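Local coordinates for tungsten-containing formylmethanofuran dehydrogenase 2 subunit C (Methanothermobacter wolfeii, PDB 5T5I), which probably serves as a beta-helical structural subunit of the tungsten enzyme complex that interconverts carbon dioxide and formylmethanofuran in methanogenesis, at residues M204-V210 and G253-Y259; F218-F222 and F245-H249; A18-D24 and R78-T84. All blocks are in the same frame, centred on the assembly; numbering follows the deposited sequence.

Contact 1: residues M204-V210 and G253-Y259; sequences MAGGTIV and GAKGIVY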
loop_
_atom_site.group_PDB
_atom_site.type_symbol
_atom_site.label_atom_id
_atom_site.label_comp_id
_atom_site.label_asym_id
_atom_site.label_seq_id
_atom_site.Cartn_x
_atom_site.Cartn_y
_atom_site.Cartn_z
ATOM N N MET C 204 -31.755 9.454 -7.509
ATOM C CA MET C 204 -33.174 9.113 -7.396
ATOM C C MET C 204 -33.818 9.962 -6.274
ATOM O O MET C 204 -33.161 10.286 -5.275
ATOM C CB MET C 204 -33.386 7.593 -7.146
ATOM C CG MET C 204 -33.084 7.144 -5.718
ATOM S SD MET C 204 -33.168 5.352 -5.391
ATOM C CE MET C 204 -34.726 4.923 -6.118
ATOM N N ALA C 205 -35.087 10.335 -6.474
ATOM C CA ALA C 205 -35.894 11.086 -5.497
ATOM C C ALA C 205 -37.000 10.216 -4.847
ATOM O O ALA C 205 -37.511 10.563 -3.788
ATOM C CB ALA C 205 -36.524 12.285 -6.195
ATOM N N GLY C 206 -37.335 9.094 -5.471
ATOM C CA GLY C 206 -38.383 8.186 -5.015
ATOM C C GLY C 206 -38.411 6.920 -5.847
ATOM O O GLY C 206 -37.581 6.746 -6.745
ATOM N N GLY C 207 -39.355 6.045 -5.542
ATOM C CA GLY C 207 -39.467 4.750 -6.195
ATOM C C GLY C 207 -38.601 3.712 -5.507
ATOM O O GLY C 207 -37.914 4.011 -4.515
ATOM N N THR C 208 -38.618 2.489 -6.039
ATOM C CA THR C 208 -37.871 1.362 -5.473
ATOM C C THR C 208 -37.054 0.614 -6.540
ATOM O O THR C 208 -37.553 0.319 -7.613
ATOM C CB THR C 208 -38.830 0.371 -4.771
ATOM O OG1 THR C 208 -39.687 1.069 -3.886
ATOM C CG2 THR C 208 -38.092 -0.701 -3.999
ATOM N N ILE C 209 -35.810 0.258 -6.192
ATOM C CA ILE C 209 -34.925 -0.539 -7.031
ATOM C C ILE C 209 -34.564 -1.805 -6.220
ATOM O O ILE C 209 -34.110 -1.680 -5.076
ATOM C CB ILE C 209 -33.645 0.235 -7.449
ATOM C CG1 ILE C 209 -34.015 1.515 -8.238
ATOM C CG2 ILE C 209 -32.732 -0.685 -8.284
ATOM C CD1 ILE C 209 -32.879 2.466 -8.444
ATOM N N VAL C 210 -34.731 -2.993 -6.810
ATOM C CA VAL C 210 -34.367 -4.269 -6.164
ATOM C C VAL C 210 -33.280 -4.936 -7.012
ATOM O O VAL C 210 -33.496 -5.161 -8.204
ATOM C CB VAL C 210 -35.560 -5.246 -5.974
ATOM C CG1 VAL C 210 -35.102 -6.552 -5.298
ATOM C CG2 VAL C 210 -36.690 -4.594 -5.175
ATOM N N GLY C 253 -34.844 16.220 -0.169
ATOM C CA GLY C 253 -36.059 15.491 0.158
ATOM C C GLY C 253 -36.162 14.100 -0.451
ATOM O O GLY C 253 -37.273 13.603 -0.627
ATOM N N ALA C 254 -35.013 13.449 -0.762
ATOM C CA ALA C 254 -34.988 12.130 -1.408
ATOM C C ALA C 254 -35.601 11.038 -0.511
ATOM O O ALA C 254 -35.311 10.994 0.679
ATOM C CB ALA C 254 -33.556 11.751 -1.769
ATOM N N LYS C 255 -36.470 10.203 -1.090
ATOM C CA LYS C 255 -37.152 9.090 -0.410
ATOM C C LYS C 255 -37.038 7.769 -1.181
ATOM O O LYS C 255 -37.807 6.842 -0.912
ATOM C CB LYS C 255 -38.643 9.429 -0.219
ATOM C CG LYS C 255 -38.930 10.670 0.613
ATOM C CD LYS C 255 -38.530 10.495 2.072
ATOM C CE LYS C 255 -39.187 11.526 2.955
ATOM N NZ LYS C 255 -38.691 11.448 4.354
ATOM N N GLY C 256 -36.087 7.655 -2.103
ATOM C CA GLY C 256 -35.925 6.425 -2.867
ATOM C C GLY C 256 -35.372 5.287 -2.032
ATOM O O GLY C 256 -34.706 5.533 -1.034
ATOM N N ILE C 257 -35.691 4.042 -2.401
ATOM C CA ILE C 257 -35.229 2.846 -1.676
ATOM C C ILE C 257 -34.484 1.919 -2.633
ATOM O O ILE C 257 -34.978 1.638 -3.731
ATOM C CB ILE C 257 -36.412 2.096 -0.977
ATOM C CG1 ILE C 257 -37.084 2.956 0.120
ATOM C CG2 ILE C 257 -35.972 0.755 -0.392
ATOM C CD1 ILE C 257 -36.201 3.301 1.367
ATOM N N VAL C 258 -33.307 1.435 -2.208
ATOM C CA VAL C 258 -32.542 0.425 -2.941
ATOM C C VAL C 258 -32.443 -0.817 -2.028
ATOM O O VAL C 258 -31.947 -0.705 -0.899
ATOM C CB VAL C 258 -31.134 0.911 -3.388
ATOM C CG1 VAL C 258 -30.314 -0.237 -3.990
ATOM C CG2 VAL C 258 -31.245 2.055 -4.390
ATOM N N TYR C 259 -32.904 -1.980 -2.523
ATOM C CA TYR C 259 -32.780 -3.277 -1.835
ATOM C C TYR C 259 -31.692 -4.075 -2.579
ATOM O O TYR C 259 -31.723 -4.146 -3.805
ATOM C CB TYR C 259 -34.096 -4.079 -1.854
ATOM C CG TYR C 259 -35.162 -3.556 -0.919
ATOM C CD1 TYR C 259 -35.074 -3.763 0.451
ATOM C CD2 TYR C 259 -36.311 -2.949 -1.412
ATOM C CE1 TYR C 259 -36.080 -3.331 1.316
ATOM C CE2 TYR C 259 -37.349 -2.563 -0.561
ATOM C CZ TYR C 259 -37.219 -2.734 0.805
ATOM O OH TYR C 259 -38.244 -2.338 1.634
HETATM O O HOH W 1 -39.461 5.006 -2.189
#

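Contact 2: residues F218-F222 and F245-H249; sequences FLAGF and FEGDH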
loop_
_atom_site.group_PDB
_atom_site.type_symbol
_atom_site.label_atom_id
_atom_site.label_comp_id
_atom_site.label_asym_id
_atom_site.label_seq_id
_atom_site.Cartn_x
_atom_site.Cartn_y
_atom_site.Cartn_z
ATOM N N PHE C 218 -21.420 1.010 -5.363
ATOM C CA PHE C 218 -22.628 1.735 -4.977
ATOM C C PHE C 218 -22.275 3.216 -4.697
ATOM O O PHE C 218 -21.245 3.678 -5.189
ATOM C CB PHE C 218 -23.364 1.000 -3.843
ATOM C CG PHE C 218 -24.792 1.422 -3.534
ATOM C CD1 PHE C 218 -25.697 1.698 -4.556
ATOM C CD2 PHE C 218 -25.210 1.597 -2.221
ATOM C CE1 PHE C 218 -26.994 2.116 -4.266
ATOM C CE2 PHE C 218 -26.511 2.015 -1.937
ATOM C CZ PHE C 218 -27.401 2.248 -2.959
ATOM N N LEU C 219 -23.128 3.968 -3.973
ATOM C CA LEU C 219 -23.020 5.404 -3.818
ATOM C C LEU C 219 -23.081 5.865 -2.358
ATOM O O LEU C 219 -23.940 5.417 -1.585
ATOM C CB LEU C 219 -24.187 5.971 -4.616
ATOM C CG LEU C 219 -24.108 5.854 -6.159
ATOM C CD1 LEU C 219 -25.463 6.172 -6.781
ATOM C CD2 LEU C 219 -23.067 6.802 -6.741
ATOM N N ALA C 220 -22.184 6.803 -2.000
ATOM C CA ALA C 220 -22.058 7.317 -0.642
ATOM C C ALA C 220 -23.191 8.242 -0.182
ATOM O O ALA C 220 -23.277 8.522 1.010
ATOM C CB ALA C 220 -20.713 7.995 -0.466
ATOM N N GLY C 221 -24.051 8.688 -1.107
ATOM C CA GLY C 221 -25.216 9.504 -0.777
ATOM C C GLY C 221 -26.395 8.712 -0.220
ATOM O O GLY C 221 -27.433 9.298 0.087
ATOM N N PHE C 222 -26.266 7.377 -0.078
ATOM C CA PHE C 222 -27.342 6.540 0.466
ATOM C C PHE C 222 -27.129 6.283 1.959
ATOM O O PHE C 222 -25.988 6.218 2.406
ATOM C CB PHE C 222 -27.434 5.226 -0.306
ATOM C CG PHE C 222 -28.219 5.355 -1.592
ATOM C CD1 PHE C 222 -27.635 5.883 -2.731
ATOM C CD2 PHE C 222 -29.553 4.968 -1.653
ATOM C CE1 PHE C 222 -28.366 6.018 -3.914
ATOM C CE2 PHE C 222 -30.287 5.115 -2.832
ATOM C CZ PHE C 222 -29.692 5.657 -3.950
ATOM N N PHE C 245 -31.419 0.487 1.736
ATOM C CA PHE C 245 -30.792 1.814 1.679
ATOM C C PHE C 245 -31.803 2.861 1.252
ATOM O O PHE C 245 -32.638 2.571 0.394
ATOM C CB PHE C 245 -29.652 1.811 0.647
ATOM C CG PHE C 245 -28.520 0.867 0.951
ATOM C CD1 PHE C 245 -27.422 1.288 1.693
ATOM C CD2 PHE C 245 -28.512 -0.423 0.433
ATOM C CE1 PHE C 245 -26.347 0.429 1.929
ATOM C CE2 PHE C 245 -27.454 -1.290 0.691
ATOM C CZ PHE C 245 -26.378 -0.861 1.440
ATOM N N GLU C 246 -31.702 4.079 1.803
ATOM C CA GLU C 246 -32.550 5.215 1.434
ATOM C C GLU C 246 -31.704 6.330 0.824
ATOM O O GLU C 246 -30.633 6.668 1.342
ATOM C CB GLU C 246 -33.319 5.750 2.648
ATOM C CG GLU C 246 -34.389 6.774 2.281
ATOM C CD GLU C 246 -34.985 7.473 3.484
ATOM O OE1 GLU C 246 -34.208 8.037 4.290
ATOM O OE2 GLU C 246 -36.232 7.473 3.609
ATOM N N GLY C 247 -32.199 6.908 -0.263
ATOM C CA GLY C 247 -31.476 7.992 -0.922
ATOM C C GLY C 247 -32.136 8.454 -2.199
ATOM O O GLY C 247 -33.330 8.202 -2.391
ATOM N N ASP C 248 -31.409 9.104 -3.116
ATOM C CA ASP C 248 -30.007 9.517 -3.034
ATOM C C ASP C 248 -30.003 10.870 -2.326
ATOM O O ASP C 248 -30.555 11.841 -2.863
ATOM C CB ASP C 248 -29.450 9.628 -4.463
ATOM C CG ASP C 248 -27.987 10.002 -4.610
ATOM O OD1 ASP C 248 -27.385 10.468 -3.621
ATOM O OD2 ASP C 248 -27.459 9.874 -5.732
ATOM N N HIS C 249 -29.358 10.973 -1.154
ATOM C CA HIS C 249 -29.385 12.222 -0.399
ATOM C C HIS C 249 -28.536 13.376 -1.002
ATOM O O HIS C 249 -28.477 14.438 -0.395
ATOM C CB HIS C 249 -29.069 12.008 1.071
ATOM C CG HIS C 249 -29.988 11.064 1.779
ATOM N ND1 HIS C 249 -29.439 9.974 2.396
ATOM C CD2 HIS C 249 -31.339 10.995 1.922
ATOM C CE1 HIS C 249 -30.435 9.300 2.921
ATOM N NE2 HIS C 249 -31.588 9.851 2.663
#

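Contact 3: residues A18-D24 and R78-T84; sequences APNIKPD and RIGQEMT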
loop_
_atom_site.group_PDB
_atom_site.type_symbol
_atom_site.label_atom_id
_atom_site.label_comp_id
_atom_site.label_asym_id
_atom_site.label_seq_id
_atom_site.Cartn_x
_atom_site.Cartn_y
_atom_site.Cartn_z
ATOM N N ALA C 18 -41.062 2.996 -38.823
ATOM C CA ALA C 18 -42.417 2.525 -39.090
ATOM C C ALA C 18 -43.371 2.650 -37.893
ATOM O O ALA C 18 -43.969 1.655 -37.469
ATOM C CB ALA C 18 -42.347 1.090 -39.585
ATOM N N PRO C 19 -43.609 3.888 -37.404
ATOM C CA PRO C 19 -44.589 4.072 -36.313
ATOM C C PRO C 19 -46.020 3.663 -36.682
ATOM O O PRO C 19 -46.812 3.372 -35.784
ATOM C CB PRO C 19 -44.476 5.570 -36.000
ATOM C CG PRO C 19 -44.011 6.182 -37.291
ATOM C CD PRO C 19 -43.030 5.187 -37.815
ATOM N N ASN C 20 -46.345 3.596 -37.990
ATOM C CA ASN C 20 -47.672 3.159 -38.443
ATOM C C ASN C 20 -47.881 1.641 -38.321
ATOM O O ASN C 20 -49.002 1.182 -38.533
ATOM C CB ASN C 20 -47.969 3.648 -39.868
ATOM C CG ASN C 20 -48.253 5.125 -39.949
ATOM O OD1 ASN C 20 -48.769 5.726 -39.013
ATOM N ND2 ASN C 20 -48.045 5.723 -41.114
ATOM N N ILE C 21 -46.835 0.852 -37.967
ATOM C CA ILE C 21 -47.025 -0.579 -37.707
ATOM C C ILE C 21 -47.575 -0.693 -36.285
ATOM O O ILE C 21 -46.820 -0.747 -35.316
ATOM C CB ILE C 21 -45.767 -1.451 -37.924
ATOM C CG1 ILE C 21 -45.342 -1.383 -39.404
ATOM C CG2 ILE C 21 -46.066 -2.936 -37.529
ATOM C CD1 ILE C 21 -43.988 -2.047 -39.731
ATOM N N LYS C 22 -48.891 -0.662 -36.178
ATOM C CA LYS C 22 -49.590 -0.818 -34.911
ATOM C C LYS C 22 -51.059 -1.178 -35.142
ATOM O O LYS C 22 -51.629 -0.754 -36.152
ATOM C CB LYS C 22 -49.475 0.428 -34.018
ATOM C CG LYS C 22 -49.875 1.755 -34.646
ATOM C CD LYS C 22 -49.971 2.825 -33.556
ATOM C CE LYS C 22 -49.984 4.267 -34.023
ATOM N NZ LYS C 22 -48.620 4.849 -34.133
ATOM N N PRO C 23 -51.700 -1.921 -34.218
ATOM C CA PRO C 23 -53.121 -2.287 -34.417
ATOM C C PRO C 23 -54.076 -1.102 -34.659
ATOM O O PRO C 23 -55.032 -1.244 -35.427
ATOM C CB PRO C 23 -53.459 -3.050 -33.132
ATOM C CG PRO C 23 -52.150 -3.617 -32.682
ATOM C CD PRO C 23 -51.167 -2.530 -32.982
ATOM N N ASP C 24 -53.786 0.080 -34.060
ATOM C CA ASP C 24 -54.606 1.294 -34.224
ATOM C C ASP C 24 -54.705 1.767 -35.692
ATOM O O ASP C 24 -55.763 2.237 -36.111
ATOM C CB ASP C 24 -54.069 2.433 -33.348
ATOM C CG ASP C 24 -54.055 2.093 -31.874
ATOM O OD1 ASP C 24 -53.140 1.338 -31.444
ATOM O OD2 ASP C 24 -54.981 2.528 -31.159
ATOM N N ARG C 78 -39.319 2.339 -34.211
ATOM C CA ARG C 78 -40.627 2.835 -33.751
ATOM C C ARG C 78 -41.811 1.869 -33.944
ATOM O O ARG C 78 -42.952 2.315 -33.926
ATOM C CB ARG C 78 -40.928 4.203 -34.406
ATOM C CG ARG C 78 -39.831 5.230 -34.161
ATOM C CD ARG C 78 -40.171 6.604 -34.701
ATOM N NE ARG C 78 -39.078 7.544 -34.455
ATOM C CZ ARG C 78 -38.835 8.201 -33.321
ATOM N NH1 ARG C 78 -37.806 9.023 -33.239
ATOM N NH2 ARG C 78 -39.613 8.030 -32.257
ATOM N N ILE C 79 -41.564 0.552 -34.033
ATOM C CA ILE C 79 -42.655 -0.430 -34.168
ATOM C C ILE C 79 -43.536 -0.346 -32.906
ATOM O O ILE C 79 -43.012 -0.344 -31.792
ATOM C CB ILE C 79 -42.112 -1.870 -34.408
ATOM C CG1 ILE C 79 -41.440 -1.977 -35.803
ATOM C CG2 ILE C 79 -43.223 -2.926 -34.261
ATOM C CD1 ILE C 79 -40.516 -3.156 -35.949
ATOM N N GLY C 80 -44.844 -0.230 -33.106
ATOM C CA GLY C 80 -45.811 -0.166 -32.015
ATOM C C GLY C 80 -45.877 1.155 -31.267
ATOM O O GLY C 80 -46.550 1.236 -30.234
ATOM N N GLN C 81 -45.225 2.217 -31.787
ATOM C CA GLN C 81 -45.195 3.527 -31.134
ATOM C C GLN C 81 -46.596 4.059 -30.858
ATOM O O GLN C 81 -47.409 4.111 -31.770
ATOM C CB GLN C 81 -44.420 4.541 -31.989
ATOM C CG GLN C 81 -44.286 5.921 -31.344
ATOM C CD GLN C 81 -43.268 6.757 -32.061
ATOM O OE1 GLN C 81 -42.064 6.546 -31.907
ATOM N NE2 GLN C 81 -43.715 7.674 -32.895
ATOM N N GLU C 82 -46.879 4.418 -29.589
ATOM C CA GLU C 82 -48.162 4.996 -29.157
ATOM C C GLU C 82 -49.392 4.102 -29.419
ATOM O O GLU C 82 -50.511 4.618 -29.496
ATOM C CB GLU C 82 -48.344 6.403 -29.768
ATOM C CG GLU C 82 -47.302 7.368 -29.234
ATOM C CD GLU C 82 -47.223 8.738 -29.882
ATOM O OE1 GLU C 82 -48.028 9.035 -30.789
ATOM O OE2 GLU C 82 -46.322 9.513 -29.497
ATOM N N MET C 83 -49.214 2.768 -29.466
ATOM C CA MET C 83 -50.350 1.859 -29.649
ATOM C C MET C 83 -51.208 1.847 -28.366
ATOM O O MET C 83 -50.682 2.098 -27.277
ATOM C CB MET C 83 -49.905 0.447 -30.090
ATOM C CG MET C 83 -49.188 -0.361 -29.025
ATOM S SD MET C 83 -48.656 -1.981 -29.657
ATOM C CE MET C 83 -50.015 -2.960 -29.196
ATOM N N THR C 84 -52.528 1.630 -28.506
ATOM C CA THR C 84 -53.471 1.658 -27.373
ATOM C C THR C 84 -54.106 0.306 -27.049
ATOM O O THR C 84 -54.665 0.167 -25.963
ATOM C CB THR C 84 -54.605 2.678 -27.624
ATOM O OG1 THR C 84 -55.537 2.131 -28.566
ATOM C CG2 THR C 84 -54.099 4.055 -28.074
#

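Contact 1: residues M204-V210 and G253-Y259
Met204 lies along the start of strand 256-261, and its side chain meets that strand atom by atom. CB is still 5.1 Å from Gly256 CA. With chi1 at 76°, CG sits between the backbone N and the carbonyl carbon and comes to 4.1 Å from Gly256 CA. SD then passes obliquely by Val258 CG2 at 3.9 Å, and the bend at chi3 (-49°) lays CE against Gly256 CA at 3.8 Å. Glycine suits this position, since with Met204 as placed a CB on Gly256 would strike Met204 CG. Cutting Met204 back to alanine would probably open a gap over Gly256 and leave Val258 CG2 without its sulfur neighbour. Beyond this point the backbones pair as neighbouring coils of a right-handed beta-helix do, although strands 223-229 and 241-247 intervene in sequence: Ile257 N donates to Gly207 O, Ile209 N to Ile257 O, and Tyr259 N to Ile209 O at 2.8 Å, all nearly straight. Before the strands begin, Lys255 N reaches Ala205 O from above its carbonyl plane (2.9 Å), and a water donates to both Gly207 O and Lys255 O. On the sheet face carrying Thr208 and Val210, Thr208 CG2 meets the edge of the Tyr259 ring at CD2, 3.9 Å away, while Val210 CG2 approaches the same carbon obliquely at 4.1 Å. The ring's hydroxyl bonds to Glu228.

Contact 2: residues F218-F222 and F245-H249
Gly221 and Phe222 close a type I turn begun at Leu219 beside the end of strand 241-247, where the peptide bond before Asp248 is cis and His249 N donates to Gly221 O at 2.8 Å. The Phe222 ring is clasped on both faces. Gly247 CA and Asp248 CA stand over one, giving CH-pi contacts 4.0 Å and 4.2 Å from the ring centroid, while Phe218 CZ lies above the other. Phe218 aims its edge at the face of Phe245, CE2 reaching Phe245 CG at 3.7 Å with ring planes 63° apart; chi1 of -166°, which sets CG opposite the backbone N, swings the ring that way. Both glycines fit closely: with the neighbours as they stand, a CB on Gly221 would strike Asp248 OD1, and one on Gly247 would strike Phe222 CD2. The Asp248 carboxylate is held from outside, OD2 by Glu203 N and OD1 by Ala250 N. Another protein chain covers this corner and brings an acidic side chain close to OD1. Aromatic faces and backbone CH groups thus dominate the contact, and the like charge may raise the proton affinity of the buried Asp248, which its two amide donors would oppose.

Contact 3: residues A18-D24 and R78-T84
Lys22 reaches across to the loop of residues 78-84 and locks two carbonyls with one ammonium group. Its CG takes the position between backbone N and carbonyl carbon (chi1 53°), and a bend at chi4 (-89°) turns NZ back so that it donates to Gln81 O at 2.8 Å, nearly in line with that carbonyl, and to Pro19 O of its own segment at 2.9 Å, from above the carbonyl plane. CB of the same lysine rests on Met83 CB. Beside it Gly80 N donates to Ile21 O (3.0 Å), next to the buried, apolar part of the contact: Ile21 CG2 and Ile79 CG2 meet at 4.3 Å, and Met83 CE lies against the ring of Pro23, 4.0 Å from CD. Ile21, Ile79, Pro23 and Met83 are all buried, the last two also packing on Ile88 of strand 87-90.

The other side is polar and more open. Asp24 forks round exposed Thr84: OD1 accepts Thr84 N at 3.0 Å, on the syn side but 24° out of the carboxylate plane, and OD2 accepts a hydrogen bond from Thr84 OG1 at 2.7 Å on its syn lone pair. Two donors from one residue, one to each oxygen, are likely to fix the carboxylate's rotation. At the other end Pro19 lies across Arg78 CB and Gln81, its CA directed at Arg78 O and its CB near Gln81 NE2, while the Gln81 amide oxygen holds Arg78 NH2 in the guanidinium plane; Arg78 also pairs with Glu17.

Residues 78-84 make two overlapping type II turns, Arg78 to Gln81 and Gly80 to Met83, before strand 87-90: a glycine-bearing corner of an early coil of the right-handed beta-helix, covered by the N-terminal segment.

Contacts 1 and 2 form one continuous end of the chain. Strands 241-247 and 256-261 are neighbours, probably joined by Val258 N to Phe245 O and Gly256 O to Gly247 N, and contact 2 is nested within the loop that contact 1 closes; their centres are 9 Å apart. Contact 3 lies on the opposite side of the chain's centre, about 32 Å from contact 1 and 39 Å from contact 2, centre to centre. Contact 2 is buried, largely aromatic and covered by another protein chain. Contact 1 is partly buried and rests on regular parallel strand bonds. Contact 3, also partly buried, joins turns instead of strands, so charged side chains gripping backbone groups do more of its work.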